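Local coordinates for uncharacterized protein (Bombyx mori, PDB 5AZ0) that probably catalyses the NAD(P)H-dependent reduction of carbonyl compounds, as an insect aldo-keto reductase of the TIM-barrel type, at residues A[204-209]-A[309-314]; A[106-111]-A[142-147]. All blocks are in the same frame, centred on the assembly; numbering follows the deposited sequence.

Overall arrangement
Contacts 1 and 2, with centres about 25 Å apart, both pack loops against one another beyond the parallel strands that build the core of a beta/alpha barrel. Contact 2 is largely buried and joins the loops following the adjacent strands 100-105 and 133-136, through one backbone hydrogen bond and the packing of a histidine on a glutamine. Contact 1 lies at the surface, bringing the lead-in to helix 207-215 to the C-terminal region after helix 297-304. Its direct touches are van der Waals, while an acetate, probably from the crystallisation liquor, bridges Gln206 and Arg311. The contacts share no element and do not touch.

Contact 1 of 2, residues A[204-209]-A[309-314]; sequences LSQADL and GFRTVR. With ACT (acetate ion), chain G; ACT (acetate ion), chain J; ACT (acetate ion), chain D.
Gly309 opens the contact with its carbonyl: Leu204 CD1 lies 3.7 Å from Gly309 O, a purely van der Waals touch. One residue on, Phe310 also offers its backbone, with Phe310 O 3.6 Å from Leu204 CB, while its ring turns off to receive the methyl group of the chain G acetate over one face. Arg311 makes the third step. Its chain runs extended as far as CG and CD and then bends at chi3 (-73°), which brings the guanidinium beneath Leu204, whose CD2 stands 3.6 Å above the plane, toward the rim. Arg311 also approaches Gln206, the residue at the N-cap position, with the guanidinium and amide planes 80° apart. One oxygen of the chain D acetate, like chain G probably a crystallisation component, bridges them: its O accepts from Gln206 NE2 at 2.9 Å and from Arg311 NH1 at 3.1 Å. Gln206 NE2 is also hydrogen-bonded to Glu199 O. Farther along, Arg314 NE and NH2 bind the chain G acetate, whose O also accepts from Arg311 N. The contact thus sets the loop after helix 297-304 against the lead-in to helix 207-215, beside the end of strand 195-199, where Glu199 accepts bonds from the backbone of Thr312 and Val313.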
loop_
_atom_site.group_PDB
_atom_site.type_symbol
_atom_site.label_atom_id
_atom_site.label_comp_id
_atom_site.label_asym_id
_atom_site.label_seq_id
_atom_site.Cartn_x
_atom_site.Cartn_y
_atom_site.Cartn_z
ATOM N N LEU A 204 13.025 -6.618 -4.960
ATOM C CA LEU A 204 12.722 -5.415 -5.708
ATOM C C LEU A 204 12.918 -4.188 -4.838
ATOM O O LEU A 204 11.962 -3.622 -4.266
ATOM C CB LEU A 204 11.313 -5.465 -6.229
ATOM C CG LEU A 204 10.913 -4.425 -7.288
ATOM C CD1 LEU A 204 11.482 -4.821 -8.644
ATOM C CD2 LEU A 204 9.372 -4.290 -7.413
ATOM N N SER A 205 14.148 -3.746 -4.733
ATOM C CA SER A 205 14.455 -2.632 -3.838
ATOM C C SER A 205 13.939 -1.280 -4.297
ATOM O O SER A 205 13.851 -0.393 -3.468
ATOM C CB SER A 205 15.985 -2.480 -3.670
ATOM O OG SER A 205 16.545 -1.902 -4.866
ATOM N N GLN A 206 13.767 -1.080 -5.609
ATOM C CA GLN A 206 13.433 0.229 -6.243
ATOM C C GLN A 206 14.268 1.386 -5.726
ATOM O O GLN A 206 13.769 2.482 -5.402
ATOM C CB GLN A 206 11.912 0.509 -6.156
ATOM C CG GLN A 206 11.158 -0.681 -6.696
ATOM C CD GLN A 206 10.024 -0.326 -7.575
ATOM O OE1 GLN A 206 10.214 0.272 -8.633
ATOM N NE2 GLN A 206 8.824 -0.713 -7.176
ATOM N N ALA A 207 15.569 1.131 -5.635
ATOM C CA ALA A 207 16.448 2.093 -5.029
ATOM C C ALA A 207 16.371 3.469 -5.655
ATOM O O ALA A 207 16.258 4.467 -4.944
ATOM C CB ALA A 207 17.933 1.578 -4.981
ATOM N N ASP A 208 16.407 3.561 -6.966
ATOM C CA ASP A 208 16.376 4.898 -7.602
ATOM C C ASP A 208 15.024 5.570 -7.350
ATOM O O ASP A 208 14.972 6.756 -7.078
ATOM C CB ASP A 208 16.611 4.830 -9.138
ATOM C CG ASP A 208 18.077 4.498 -9.507
ATOM O OD1 ASP A 208 18.927 4.465 -8.633
ATOM O OD2 ASP A 208 18.345 4.191 -10.680
ATOM N N LEU A 209 13.940 4.810 -7.528
ATOM C CA LEU A 209 12.579 5.380 -7.290
ATOM C C LEU A 209 12.404 5.827 -5.798
ATOM O O LEU A 209 12.047 6.964 -5.527
ATOM C CB LEU A 209 11.508 4.406 -7.762
ATOM C CG LEU A 209 10.000 4.804 -7.589
ATOM C CD1 LEU A 209 9.734 6.165 -8.175
ATOM C CD2 LEU A 209 9.109 3.672 -8.157
ATOM N N GLY A 309 15.694 -7.198 -9.186
ATOM C CA GLY A 309 14.709 -6.757 -10.124
ATOM C C GLY A 309 13.488 -7.645 -10.315
ATOM O O GLY A 309 12.643 -7.290 -11.119
ATOM N N PHE A 310 13.341 -8.722 -9.561
ATOM C CA PHE A 310 12.167 -9.604 -9.685
ATOM C C PHE A 310 10.891 -8.944 -9.058
ATOM O O PHE A 310 10.842 -8.687 -7.851
ATOM C CB PHE A 310 12.438 -10.933 -8.952
ATOM C CG PHE A 310 11.362 -11.961 -9.172
ATOM C CD1 PHE A 310 10.216 -11.994 -8.366
ATOM C CD2 PHE A 310 11.477 -12.908 -10.208
ATOM C CE1 PHE A 310 9.177 -12.911 -8.626
ATOM C CE2 PHE A 310 10.455 -13.844 -10.460
ATOM C CZ PHE A 310 9.304 -13.849 -9.672
ATOM N N ARG A 311 9.889 -8.681 -9.877
ATOM C CA ARG A 311 8.706 -7.931 -9.488
ATOM C C ARG A 311 7.576 -8.945 -9.239
ATOM O O ARG A 311 7.163 -9.678 -10.135
ATOM C CB ARG A 311 8.356 -6.971 -10.601
ATOM C CG ARG A 311 7.207 -6.064 -10.243
ATOM C CD ARG A 311 6.891 -5.187 -11.403
ATOM N NE ARG A 311 7.902 -4.161 -11.599
ATOM C CZ ARG A 311 8.021 -3.047 -10.878
ATOM N NH1 ARG A 311 7.176 -2.777 -9.850
ATOM N NH2 ARG A 311 9.009 -2.175 -11.180
ATOM N N THR A 312 7.160 -9.037 -7.988
ATOM C CA THR A 312 6.076 -9.942 -7.564
ATOM C C THR A 312 4.749 -9.604 -8.224
ATOM O O THR A 312 4.024 -10.501 -8.584
ATOM C CB THR A 312 5.942 -9.898 -6.043
ATOM O OG1 THR A 312 7.191 -10.312 -5.445
ATOM C CG2 THR A 312 4.793 -10.765 -5.579
ATOM N N VAL A 313 4.456 -8.306 -8.416
ATOM C CA VAL A 313 3.129 -7.848 -8.945
ATOM C C VAL A 313 3.278 -7.149 -10.299
ATOM O O VAL A 313 3.710 -5.998 -10.372
ATOM C CB VAL A 313 2.396 -6.911 -7.919
ATOM C CG1 VAL A 313 1.082 -6.373 -8.491
ATOM C CG2 VAL A 313 2.136 -7.636 -6.597
ATOM N N ARG A 314 2.958 -7.857 -11.374
ATOM C CA ARG A 314 3.255 -7.372 -12.739
ATOM C C ARG A 314 2.078 -7.742 -13.584
ATOM O O ARG A 314 1.981 -8.822 -14.127
ATOM C CB ARG A 314 4.569 -7.940 -13.305
ATOM C CG ARG A 314 4.928 -7.377 -14.700
ATOM C CD ARG A 314 6.142 -8.084 -15.346
ATOM N NE ARG A 314 7.373 -7.828 -14.598
ATOM C CZ ARG A 314 8.184 -6.787 -14.758
ATOM N NH1 ARG A 314 7.942 -5.862 -15.669
ATOM N NH2 ARG A 314 9.276 -6.696 -14.015
HETATM C C ACT G . 9.097 -10.122 -12.909
HETATM O O ACT G . 10.070 -9.287 -12.869
HETATM O OXT ACT G . 7.876 -9.902 -13.177
HETATM C CH3 ACT G . 9.378 -11.511 -12.545
HETATM C C ACT J . 16.630 0.285 -8.582
HETATM O O ACT J . 17.020 1.449 -8.690
HETATM O OXT ACT J . 15.476 0.062 -8.921
HETATM C CH3 ACT J . 17.447 -0.844 -7.990
HETATM C C ACT D . 6.913 1.245 -9.811
HETATM O O ACT D . 6.758 0.174 -9.039
HETATM O OXT ACT D . 6.186 2.280 -9.810
HETATM C CH3 ACT D . 7.999 1.397 -10.838
#

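Contact 2 of 2, residues A[106-111]-A[142-147]; sequences WQHYHR and ISQEGV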
loop_
_atom_site.group_PDB
_atom_site.type_symbol
_atom_site.label_atom_id
_atom_site.label_comp_id
_atom_site.label_asym_id
_atom_site.label_seq_id
_atom_site.Cartn_x
_atom_site.Cartn_y
_atom_site.Cartn_z
ATOM N N TRP A 106 -9.931 3.795 -8.348
ATOM C CA TRP A 106 -9.545 2.899 -9.413
ATOM C C TRP A 106 -9.589 3.533 -10.798
ATOM O O TRP A 106 -9.969 4.734 -10.968
ATOM C CB TRP A 106 -10.465 1.657 -9.317
ATOM C CG TRP A 106 -10.028 0.365 -10.003
ATOM C CD1 TRP A 106 -10.655 -0.228 -11.073
ATOM C CD2 TRP A 106 -8.950 -0.513 -9.643
ATOM N NE1 TRP A 106 -10.020 -1.401 -11.415
ATOM C CE2 TRP A 106 -8.987 -1.625 -10.561
ATOM C CE3 TRP A 106 -7.957 -0.479 -8.679
ATOM C CZ2 TRP A 106 -8.072 -2.664 -10.515
ATOM C CZ3 TRP A 106 -7.037 -1.517 -8.604
ATOM C CH2 TRP A 106 -7.091 -2.611 -9.521
ATOM N N GLN A 107 -9.244 2.715 -11.817
ATOM C CA GLN A 107 -8.826 3.174 -13.176
ATOM C C GLN A 107 -9.921 3.765 -13.977
ATOM O O GLN A 107 -9.667 4.635 -14.848
ATOM C CB GLN A 107 -8.192 2.032 -14.002
ATOM C CG GLN A 107 -6.762 1.691 -13.584
ATOM C CD GLN A 107 -6.621 1.078 -12.203
ATOM O OE1 GLN A 107 -6.529 1.797 -11.222
ATOM N NE2 GLN A 107 -6.513 -0.225 -12.122
ATOM N N HIS A 108 -11.166 3.405 -13.626
ATOM C CA HIS A 108 -12.323 4.035 -14.319
ATOM C C HIS A 108 -12.831 5.315 -13.769
ATOM O O HIS A 108 -13.775 5.903 -14.335
ATOM C CB HIS A 108 -13.450 3.032 -14.551
ATOM C CG HIS A 108 -14.049 2.463 -13.315
ATOM N ND1 HIS A 108 -13.346 1.676 -12.448
ATOM C CD2 HIS A 108 -15.325 2.488 -12.848
ATOM C CE1 HIS A 108 -14.152 1.249 -11.487
ATOM N NE2 HIS A 108 -15.359 1.708 -11.724
ATOM N N TYR A 109 -12.159 5.857 -12.748
ATOM C CA TYR A 109 -12.631 7.142 -12.174
ATOM C C TYR A 109 -11.528 8.186 -12.335
ATOM O O TYR A 109 -11.118 8.852 -11.353
ATOM C CB TYR A 109 -13.068 6.856 -10.671
ATOM C CG TYR A 109 -14.408 6.185 -10.565
ATOM C CD1 TYR A 109 -15.556 6.897 -10.793
ATOM C CD2 TYR A 109 -14.557 4.841 -10.286
ATOM C CE1 TYR A 109 -16.801 6.302 -10.784
ATOM C CE2 TYR A 109 -15.848 4.232 -10.233
ATOM C CZ TYR A 109 -16.937 4.962 -10.494
ATOM O OH TYR A 109 -18.213 4.427 -10.437
ATOM N N HIS A 110 -10.961 8.326 -13.551
ATOM C CA HIS A 110 -9.753 9.215 -13.737
ATOM C C HIS A 110 -10.074 10.517 -14.279
ATOM O O HIS A 110 -9.207 11.428 -14.321
ATOM C CB HIS A 110 -8.628 8.577 -14.537
ATOM C CG HIS A 110 -7.730 7.707 -13.736
ATOM N ND1 HIS A 110 -6.382 7.718 -13.920
ATOM C CD2 HIS A 110 -7.972 6.804 -12.751
ATOM C CE1 HIS A 110 -5.806 6.873 -13.077
ATOM N NE2 HIS A 110 -6.755 6.261 -12.380
ATOM N N ARG A 111 -11.312 10.737 -14.638
ATOM C CA ARG A 111 -11.654 12.155 -14.918
ATOM C C ARG A 111 -11.641 12.939 -13.604
ATOM O O ARG A 111 -12.060 12.391 -12.583
ATOM C CB ARG A 111 -13.040 12.274 -15.550
ATOM C CG ARG A 111 -13.186 11.661 -16.961
ATOM C CD ARG A 111 -14.660 11.412 -17.297
ATOM N NE ARG A 111 -14.773 10.604 -18.516
ATOM C CZ ARG A 111 -14.651 9.289 -18.581
ATOM N NH1 ARG A 111 -14.419 8.550 -17.526
ATOM N NH2 ARG A 111 -14.751 8.683 -19.732
ATOM N N ILE A 142 -8.607 3.549 -17.542
ATOM C CA ILE A 142 -9.215 2.420 -18.215
ATOM C C ILE A 142 -10.712 2.271 -17.874
ATOM O O ILE A 142 -11.070 2.079 -16.688
ATOM C CB ILE A 142 -8.502 1.097 -17.828
ATOM C CG1 ILE A 142 -6.992 1.273 -18.109
ATOM C CG2 ILE A 142 -9.053 -0.093 -18.615
ATOM C CD1 ILE A 142 -6.146 0.100 -17.737
ATOM N N SER A 143 -11.578 2.250 -18.903
ATOM C CA SER A 143 -13.026 2.042 -18.680
ATOM C C SER A 143 -13.299 0.686 -18.084
ATOM O O SER A 143 -12.461 -0.222 -18.067
ATOM C CB SER A 143 -13.889 2.243 -19.958
ATOM O OG SER A 143 -13.895 1.040 -20.736
ATOM N N GLN A 144 -14.507 0.519 -17.567
ATOM C CA GLN A 144 -14.933 -0.775 -17.051
ATOM C C GLN A 144 -14.972 -1.843 -18.146
ATOM O O GLN A 144 -15.018 -3.017 -17.828
ATOM C CB GLN A 144 -16.400 -0.653 -16.416
ATOM C CG GLN A 144 -16.567 0.492 -15.378
ATOM C CD GLN A 144 -16.947 1.912 -15.924
ATOM O OE1 GLN A 144 -16.404 2.510 -16.960
ATOM N NE2 GLN A 144 -17.896 2.500 -15.182
ATOM N N GLU A 145 -15.045 -1.444 -19.429
ATOM C CA GLU A 145 -14.980 -2.428 -20.511
ATOM C C GLU A 145 -13.557 -2.633 -21.090
ATOM O O GLU A 145 -13.404 -3.389 -22.014
ATOM C CB GLU A 145 -15.961 -2.044 -21.613
ATOM C CG GLU A 145 -17.422 -2.224 -21.152
ATOM C CD GLU A 145 -17.928 -1.070 -20.304
ATOM O OE1 GLU A 145 -17.529 0.103 -20.540
ATOM O OE2 GLU A 145 -18.751 -1.336 -19.405
ATOM N N GLY A 146 -12.528 -1.983 -20.547
ATOM C CA GLY A 146 -11.164 -2.244 -20.976
ATOM C C GLY A 146 -10.718 -1.234 -21.990
ATOM O O GLY A 146 -9.679 -1.407 -22.536
ATOM N N VAL A 147 -11.479 -0.170 -22.238
ATOM C CA VAL A 147 -11.060 0.861 -23.165
ATOM C C VAL A 147 -10.038 1.823 -22.496
ATOM O O VAL A 147 -10.234 2.316 -21.398
ATOM C CB VAL A 147 -12.256 1.673 -23.682
ATOM C CG1 VAL A 147 -11.814 2.822 -24.565
ATOM C CG2 VAL A 147 -13.251 0.787 -24.451
#
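Gln107 and Ile142 make the single hydrogen bond between the segments: Ile142 N donates to Gln107 O at 3.1 Å, approaching from above the carbonyl plane, 63° out of it. Beside this bond their side chains pack through their first carbons, Gln107 CB to Ile142 CB at 4.0 Å. The Gln107 chain then folds back at chi2, placing its NE2 3.2 Å above the centre of the Trp106 ring. Gln107 and His108 are the inner residues of a type I turn from Trp106 to Tyr109. His108 makes the larger side-chain contact. Its CB lies 3.3 Å from Ile142 O, and a chi1 of 62° turns the imidazole toward Gln144, which it crosses at about a right angle. His108 CD2 meets both the aliphatic CG and the amide CD and NE2 of Gln144, each at 3.5 Å, in van der Waals packing with ring and amide planes 37° apart. Tyr109 CD2 stands 3.5 Å above one face of the imidazole, over its centre. On the other segment, Ser143 starts a second type I turn, and its OG accepts from Val147 N at 3.1 Å and, weakly, from Glu145 N. Two turns, following strands 100-105 and 133-136, thus pack side by side as neighbouring beta-to-alpha loops at the C-terminal rim of a TIM barrel, the rim that holds the active site in aldo-keto reductases.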